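Side-chain contacts in tyrocidine synthetase 3 (Brevibacillus brevis, PDB 2JGP), which probably helps assemble the peptide antibiotic tyrocidine, through a peptidyl carrier domain and a condensation domain that forms peptide bonds: residues Q17-V22 with P68-L73; S9-R14 with N53-D58. One frame throughout, in Å; residues are numbered along the deposited sequence.

Interaction 1: residues Q17-V22 with P68-L73; sequences QVWEQV and PTIQEL
Pro-68 meets the indole of Trp-19 through its backbone carbonyl: the oxygen lies near the ring plane, at the edge, with Pro-68 O 3.2 Å from Trp-19 CH2. At this outer corner of the six-membered ring the positive fringe of the C-H bonds faces an oxygen, probably a weakly favourable arrangement. Thr-69 follows as the N-cap of helix 70-79. Its OG1 is bonded to Glu-72 OE2 at 2.6 Å, on the anti lone pair of the carboxylate, and also takes a weak bond from Glu-72 N. The latter caps the first turn, whose first helical residue is Ile-70. Ile-70 comes from the direction opposite to Trp-19 and places its CD1 methyl over one face, 3.4 Å from the centroid of the Trp-19 six-membered ring and 11° off the normal, a nearly axial CH-pi contact. CG1 stands anti to the carbonyl carbon (chi1 -70°), and a second bend in the chain (chi2 -67°) brings the methyl over the ring centre. Both segments belong to the carrier domain, a small helical bundle of the phosphopantetheine-binding type, and the contact joins its first helix, 10-23, to its last, 70-79. Phe-34, from the intervening loop, packs edge-to-face with Trp-19, and Val-47 of helix 41-55 also touches it. One turn further on, Leu-73 sets CD2 at the indole edge, near its plane, 4.2 Å from Trp-19 CZ2; the same side chain reaches back to Ile-63 and Leu-64 of helix 61-66.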
loop_
_atom_site.group_PDB
_atom_site.type_symbol
_atom_site.label_atom_id
_atom_site.label_comp_id
_atom_site.label_asym_id
_atom_site.label_seq_id
_atom_site.Cartn_x
_atom_site.Cartn_y
_atom_site.Cartn_z
ATOM N N GLN A 17 19.549 -6.642 -8.188
ATOM C CA GLN A 17 20.482 -6.109 -7.189
ATOM C C GLN A 17 21.671 -7.045 -6.967
ATOM O O GLN A 17 22.819 -6.605 -6.950
ATOM C CB GLN A 17 19.722 -5.849 -5.878
ATOM C CG GLN A 17 20.535 -5.867 -4.577
ATOM C CD GLN A 17 20.329 -7.144 -3.738
ATOM O OE1 GLN A 17 19.230 -7.756 -3.695
ATOM N NE2 GLN A 17 21.384 -7.541 -3.056
ATOM N N VAL A 18 21.389 -8.332 -6.794
ATOM C CA VAL A 18 22.435 -9.331 -6.627
ATOM C C VAL A 18 23.339 -9.444 -7.866
ATOM O O VAL A 18 24.558 -9.505 -7.731
ATOM C CB VAL A 18 21.850 -10.709 -6.241
ATOM C CG1 VAL A 18 22.910 -11.793 -6.354
ATOM C CG2 VAL A 18 21.293 -10.660 -4.805
ATOM N N TRP A 19 22.753 -9.449 -9.064
ATOM C CA TRP A 19 23.555 -9.532 -10.292
ATOM C C TRP A 19 24.495 -8.336 -10.433
ATOM O O TRP A 19 25.646 -8.493 -10.829
ATOM C CB TRP A 19 22.668 -9.593 -11.532
ATOM C CG TRP A 19 21.979 -10.903 -11.762
ATOM C CD1 TRP A 19 21.669 -11.855 -10.827
ATOM C CD2 TRP A 19 21.460 -11.382 -13.010
ATOM N NE1 TRP A 19 21.008 -12.896 -11.421
ATOM C CE2 TRP A 19 20.866 -12.635 -12.760
ATOM C CE3 TRP A 19 21.448 -10.875 -14.315
ATOM C CZ2 TRP A 19 20.259 -13.393 -13.767
ATOM C CZ3 TRP A 19 20.844 -11.629 -15.317
ATOM C CH2 TRP A 19 20.258 -12.874 -15.033
ATOM N N GLU A 20 23.988 -7.145 -10.132
ATOM C CA GLU A 20 24.798 -5.925 -10.191
ATOM C C GLU A 20 26.020 -6.021 -9.278
ATOM O O GLU A 20 27.127 -5.670 -9.678
ATOM C CB GLU A 20 23.958 -4.706 -9.817
ATOM C CG GLU A 20 22.924 -4.345 -10.869
ATOM C CD GLU A 20 21.871 -3.370 -10.368
ATOM O OE1 GLU A 20 21.077 -2.889 -11.203
ATOM O OE2 GLU A 20 21.840 -3.082 -9.150
ATOM N N GLN A 21 25.813 -6.510 -8.062
ATOM C CA GLN A 21 26.914 -6.691 -7.112
ATOM C C GLN A 21 27.910 -7.752 -7.568
ATOM O O GLN A 21 29.127 -7.522 -7.557
ATOM C CB GLN A 21 26.366 -7.063 -5.735
ATOM C CG GLN A 21 25.565 -5.949 -5.068
ATOM C CD GLN A 21 26.343 -4.645 -4.958
ATOM O OE1 GLN A 21 25.865 -3.588 -5.378
ATOM N NE2 GLN A 21 27.549 -4.716 -4.407
ATOM N N VAL A 22 27.394 -8.909 -7.970
ATOM C CA VAL A 22 28.248 -10.030 -8.359
ATOM C C VAL A 22 29.011 -9.744 -9.658
ATOM O O VAL A 22 30.215 -10.004 -9.745
ATOM C CB VAL A 22 27.430 -11.325 -8.522
ATOM C CG1 VAL A 22 28.274 -12.410 -9.203
ATOM C CG2 VAL A 22 26.911 -11.799 -7.162
ATOM N N PRO A 68 18.283 -17.949 -17.928
ATOM C CA PRO A 68 19.406 -17.019 -17.789
ATOM C C PRO A 68 19.068 -15.525 -17.745
ATOM O O PRO A 68 19.985 -14.709 -17.645
ATOM C CB PRO A 68 20.249 -17.331 -19.024
ATOM C CG PRO A 68 19.238 -17.690 -20.057
ATOM C CD PRO A 68 18.154 -18.434 -19.315
ATOM N N THR A 69 17.787 -15.162 -17.805
ATOM C CA THR A 69 17.398 -13.760 -17.723
ATOM C C THR A 69 16.682 -13.477 -16.407
ATOM O O THR A 69 16.083 -14.372 -15.809
ATOM C CB THR A 69 16.490 -13.349 -18.904
ATOM O OG1 THR A 69 15.282 -14.113 -18.869
ATOM C CG2 THR A 69 17.199 -13.554 -20.240
ATOM N N ILE A 70 16.754 -12.226 -15.960
ATOM C CA ILE A 70 16.118 -11.810 -14.715
ATOM C C ILE A 70 14.634 -12.194 -14.676
ATOM O O ILE A 70 14.151 -12.715 -13.670
ATOM C CB ILE A 70 16.243 -10.280 -14.498
ATOM C CG1 ILE A 70 17.688 -9.885 -14.181
ATOM C CG2 ILE A 70 15.323 -9.814 -13.373
ATOM C CD1 ILE A 70 18.198 -10.400 -12.842
ATOM N N GLN A 71 13.906 -11.937 -15.762
ATOM C CA GLN A 71 12.460 -12.199 -15.746
ATOM C C GLN A 71 12.150 -13.689 -15.647
ATOM O O GLN A 71 11.220 -14.081 -14.950
ATOM C CB GLN A 71 11.741 -11.553 -16.936
ATOM C CG GLN A 71 12.137 -12.069 -18.303
ATOM C CD GLN A 71 11.403 -11.353 -19.426
ATOM O OE1 GLN A 71 10.634 -10.427 -19.190
ATOM N NE2 GLN A 71 11.651 -11.778 -20.658
ATOM N N GLU A 72 12.933 -14.520 -16.322
ATOM C CA GLU A 72 12.709 -15.963 -16.264
ATOM C C GLU A 72 13.027 -16.527 -14.889
ATOM O O GLU A 72 12.295 -17.376 -14.379
ATOM C CB GLU A 72 13.562 -16.686 -17.290
ATOM C CG GLU A 72 13.167 -16.444 -18.725
ATOM C CD GLU A 72 14.159 -17.072 -19.679
ATOM O OE1 GLU A 72 13.826 -18.121 -20.248
ATOM O OE2 GLU A 72 15.282 -16.538 -19.826
ATOM N N LEU A 73 14.136 -16.076 -14.311
ATOM C CA LEU A 73 14.601 -16.596 -13.026
ATOM C C LEU A 73 13.699 -16.121 -11.892
ATOM O O LEU A 73 13.406 -16.881 -10.974
ATOM C CB LEU A 73 16.054 -16.179 -12.781
ATOM C CG LEU A 73 16.827 -16.872 -11.651
ATOM C CD1 LEU A 73 16.892 -18.381 -11.856
ATOM C CD2 LEU A 73 18.226 -16.296 -11.573
#

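Interaction 2: residues S9-R14 with N53-D58; sequences SVWEAR and NEYQVD
Trp-11 points the edge of its six-membered ring toward the face of Tyr-55 in a T-shaped pair, with planes at 78° and centroids of the Trp-11 six-membered ring and the Tyr-55 ring 5.9 Å apart. The two side chains run past each other in opposite directions, and Trp-11 CH2 is 4.1 Å from Tyr-55 CB, the latter near the indole plane. Val-57 adds a methyl from the chain just beyond helix 41-55: its CG2 is 3.4 Å from Trp-11 CH2, obliquely placed and tightly packed. Gln-56, with positive phi, ends the helical path between these two partners.

Arg-14 lies across the phenol. Its chain is extended from CG to NE (chi2 171°, chi3 172°). CD sits over one face, 3.9 Å from the centroid of the Tyr-55 ring, while Arg-14 CG approaches Tyr-55 CZ at 3.5 Å. Arg-14 NE also comes close, 3.5 Å from Tyr-55 CE2, obliquely. The opposite face of the phenol is packed by Glu-54 CG, so that the ring is held between two methylene groups. The guanidinium is tilted from the phenol, and Arg-14 NH1 instead lies above a face of Trp-11, toward the rim.

The polar ends serve other partners: Arg-14 donates from NE to Gly-403 O and forms a salt bridge from NH2 to Asp-406, and Tyr-55 OH is probably hydrogen-bonded to the Gln-17 side chain. The contact thus joins apolar packing inside the carrier domain to a buried arginine whose charge is probably balanced by Asp-406 of the condensation domain.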
loop_
_atom_site.group_PDB
_atom_site.type_symbol
_atom_site.label_atom_id
_atom_site.label_comp_id
_atom_site.label_asym_id
_atom_site.label_seq_id
_atom_site.Cartn_x
_atom_site.Cartn_y
_atom_site.Cartn_z
ATOM N N SER A 9 8.771 -6.620 -10.237
ATOM C CA SER A 9 8.303 -7.446 -9.141
ATOM C C SER A 9 9.375 -7.498 -8.086
ATOM O O SER A 9 10.521 -7.137 -8.346
ATOM C CB SER A 9 8.013 -8.865 -9.619
ATOM O OG SER A 9 9.210 -9.531 -9.974
ATOM N N VAL A 10 9.012 -7.995 -6.909
ATOM C CA VAL A 10 9.972 -8.109 -5.812
ATOM C C VAL A 10 11.161 -9.008 -6.180
ATOM O O VAL A 10 12.295 -8.657 -5.889
ATOM C CB VAL A 10 9.278 -8.570 -4.486
ATOM C CG1 VAL A 10 8.683 -9.974 -4.637
ATOM C CG2 VAL A 10 10.247 -8.521 -3.326
ATOM N N TRP A 11 10.919 -10.143 -6.835
ATOM C CA TRP A 11 12.022 -11.047 -7.174
ATOM C C TRP A 11 12.886 -10.506 -8.310
ATOM O O TRP A 11 14.079 -10.747 -8.327
ATOM C CB TRP A 11 11.533 -12.478 -7.452
ATOM C CG TRP A 11 11.163 -13.175 -6.182
ATOM C CD1 TRP A 11 9.913 -13.560 -5.790
ATOM C CD2 TRP A 11 12.044 -13.515 -5.103
ATOM N NE1 TRP A 11 9.963 -14.140 -4.542
ATOM C CE2 TRP A 11 11.258 -14.122 -4.096
ATOM C CE3 TRP A 11 13.421 -13.369 -4.889
ATOM C CZ2 TRP A 11 11.804 -14.590 -2.907
ATOM C CZ3 TRP A 11 13.962 -13.835 -3.706
ATOM C CH2 TRP A 11 13.156 -14.443 -2.729
ATOM N N GLU A 12 12.297 -9.762 -9.245
ATOM C CA GLU A 12 13.101 -9.094 -10.275
ATOM C C GLU A 12 14.027 -8.054 -9.643
ATOM O O GLU A 12 15.208 -7.959 -10.006
ATOM C CB GLU A 12 12.214 -8.467 -11.350
ATOM C CG GLU A 12 11.644 -9.489 -12.321
ATOM C CD GLU A 12 10.883 -8.867 -13.468
ATOM O OE1 GLU A 12 10.351 -9.640 -14.304
ATOM O OE2 GLU A 12 10.824 -7.617 -13.554
ATOM N N ALA A 13 13.504 -7.307 -8.669
ATOM C CA ALA A 13 14.301 -6.317 -7.938
ATOM C C ALA A 13 15.429 -6.976 -7.140
ATOM O O ALA A 13 16.574 -6.558 -7.231
ATOM C CB ALA A 13 13.411 -5.497 -7.012
ATOM N N ARG A 14 15.099 -8.015 -6.375
ATOM C CA ARG A 14 16.085 -8.709 -5.551
ATOM C C ARG A 14 17.208 -9.306 -6.394
ATOM O O ARG A 14 18.384 -9.135 -6.095
ATOM C CB ARG A 14 15.412 -9.811 -4.724
ATOM C CG ARG A 14 14.550 -9.274 -3.599
ATOM C CD ARG A 14 13.730 -10.357 -2.938
ATOM N NE ARG A 14 13.057 -9.827 -1.755
ATOM C CZ ARG A 14 11.972 -10.359 -1.198
ATOM N NH1 ARG A 14 11.420 -11.461 -1.690
ATOM N NH2 ARG A 14 11.435 -9.780 -0.136
ATOM N N ASN A 53 22.321 -16.507 0.878
ATOM C CA ASN A 53 22.704 -15.733 2.061
ATOM C C ASN A 53 21.733 -14.602 2.399
ATOM O O ASN A 53 21.391 -14.409 3.565
ATOM C CB ASN A 53 24.121 -15.165 1.906
ATOM C CG ASN A 53 25.197 -16.243 1.953
ATOM O OD1 ASN A 53 24.965 -17.356 2.427
ATOM N ND2 ASN A 53 26.388 -15.907 1.464
ATOM N N GLU A 54 21.302 -13.853 1.389
ATOM C CA GLU A 54 20.440 -12.694 1.616
ATOM C C GLU A 54 18.974 -13.097 1.787
ATOM O O GLU A 54 18.271 -12.511 2.618
ATOM C CB GLU A 54 20.593 -11.674 0.483
ATOM C CG GLU A 54 19.884 -10.322 0.720
ATOM C CD GLU A 54 20.457 -9.510 1.878
ATOM O OE1 GLU A 54 19.763 -8.585 2.359
ATOM O OE2 GLU A 54 21.594 -9.782 2.303
ATOM N N TYR A 55 18.520 -14.098 1.027
ATOM C CA TYR A 55 17.084 -14.433 0.961
ATOM C C TYR A 55 16.713 -15.880 1.307
ATOM O O TYR A 55 15.535 -16.222 1.277
ATOM C CB TYR A 55 16.538 -14.077 -0.426
ATOM C CG TYR A 55 16.766 -12.629 -0.772
ATOM C CD1 TYR A 55 17.705 -12.252 -1.730
ATOM C CD2 TYR A 55 16.074 -11.625 -0.100
ATOM C CE1 TYR A 55 17.926 -10.909 -2.031
ATOM C CE2 TYR A 55 16.288 -10.282 -0.387
ATOM C CZ TYR A 55 17.212 -9.930 -1.351
ATOM O OH TYR A 55 17.422 -8.601 -1.618
ATOM N N GLN A 56 17.694 -16.717 1.648
ATOM C CA GLN A 56 17.443 -18.143 1.918
ATOM C C GLN A 56 16.619 -18.801 0.813
ATOM O O GLN A 56 15.693 -19.571 1.084
ATOM C CB GLN A 56 16.740 -18.334 3.266
ATOM C CG GLN A 56 17.665 -18.480 4.446
ATOM C CD GLN A 56 16.918 -18.870 5.695
ATOM O OE1 GLN A 56 15.894 -18.277 6.024
ATOM N NE2 GLN A 56 17.424 -19.876 6.403
ATOM N N VAL A 57 16.940 -18.469 -0.432
ATOM C CA VAL A 57 16.320 -19.104 -1.580
ATOM C C VAL A 57 17.418 -19.859 -2.306
ATOM O O VAL A 57 18.448 -19.284 -2.650
ATOM C CB VAL A 57 15.646 -18.084 -2.507
ATOM C CG1 VAL A 57 15.118 -18.768 -3.763
ATOM C CG2 VAL A 57 14.507 -17.380 -1.764
ATOM N N ASP A 58 17.196 -21.150 -2.511
ATOM C CA ASP A 58 18.197 -22.029 -3.095
ATOM C C ASP A 58 17.860 -22.262 -4.562
ATOM O O ASP A 58 16.919 -22.985 -4.885
ATOM C CB ASP A 58 18.240 -23.343 -2.319
ATOM C CG ASP A 58 18.627 -23.145 -0.856
ATOM O OD1 ASP A 58 19.568 -22.366 -0.584
ATOM O OD2 ASP A 58 17.991 -23.766 0.024
#

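Overall arrangement
From the N terminus, helix 10-23 supplies the first segment of both contacts: residues 9-14 at its start serve interaction 2, and residues 17-22, further along, serve interaction 1. The chain then passes through a long loop into helix 41-55, whose end returns to the start of the first helix and closes interaction 2. After helix 61-66, the beginning of helix 70-79 comes back and closes interaction 1. Because the segments alternate along the chain, the two loops cross. Their centres lie 10 Å apart, and they touch through Gln-17 and Tyr-55 and through the packing of Ile-70 and Gln-71 on Glu-12. Together they fasten helices 41-55 and 70-79 to helix 10-23.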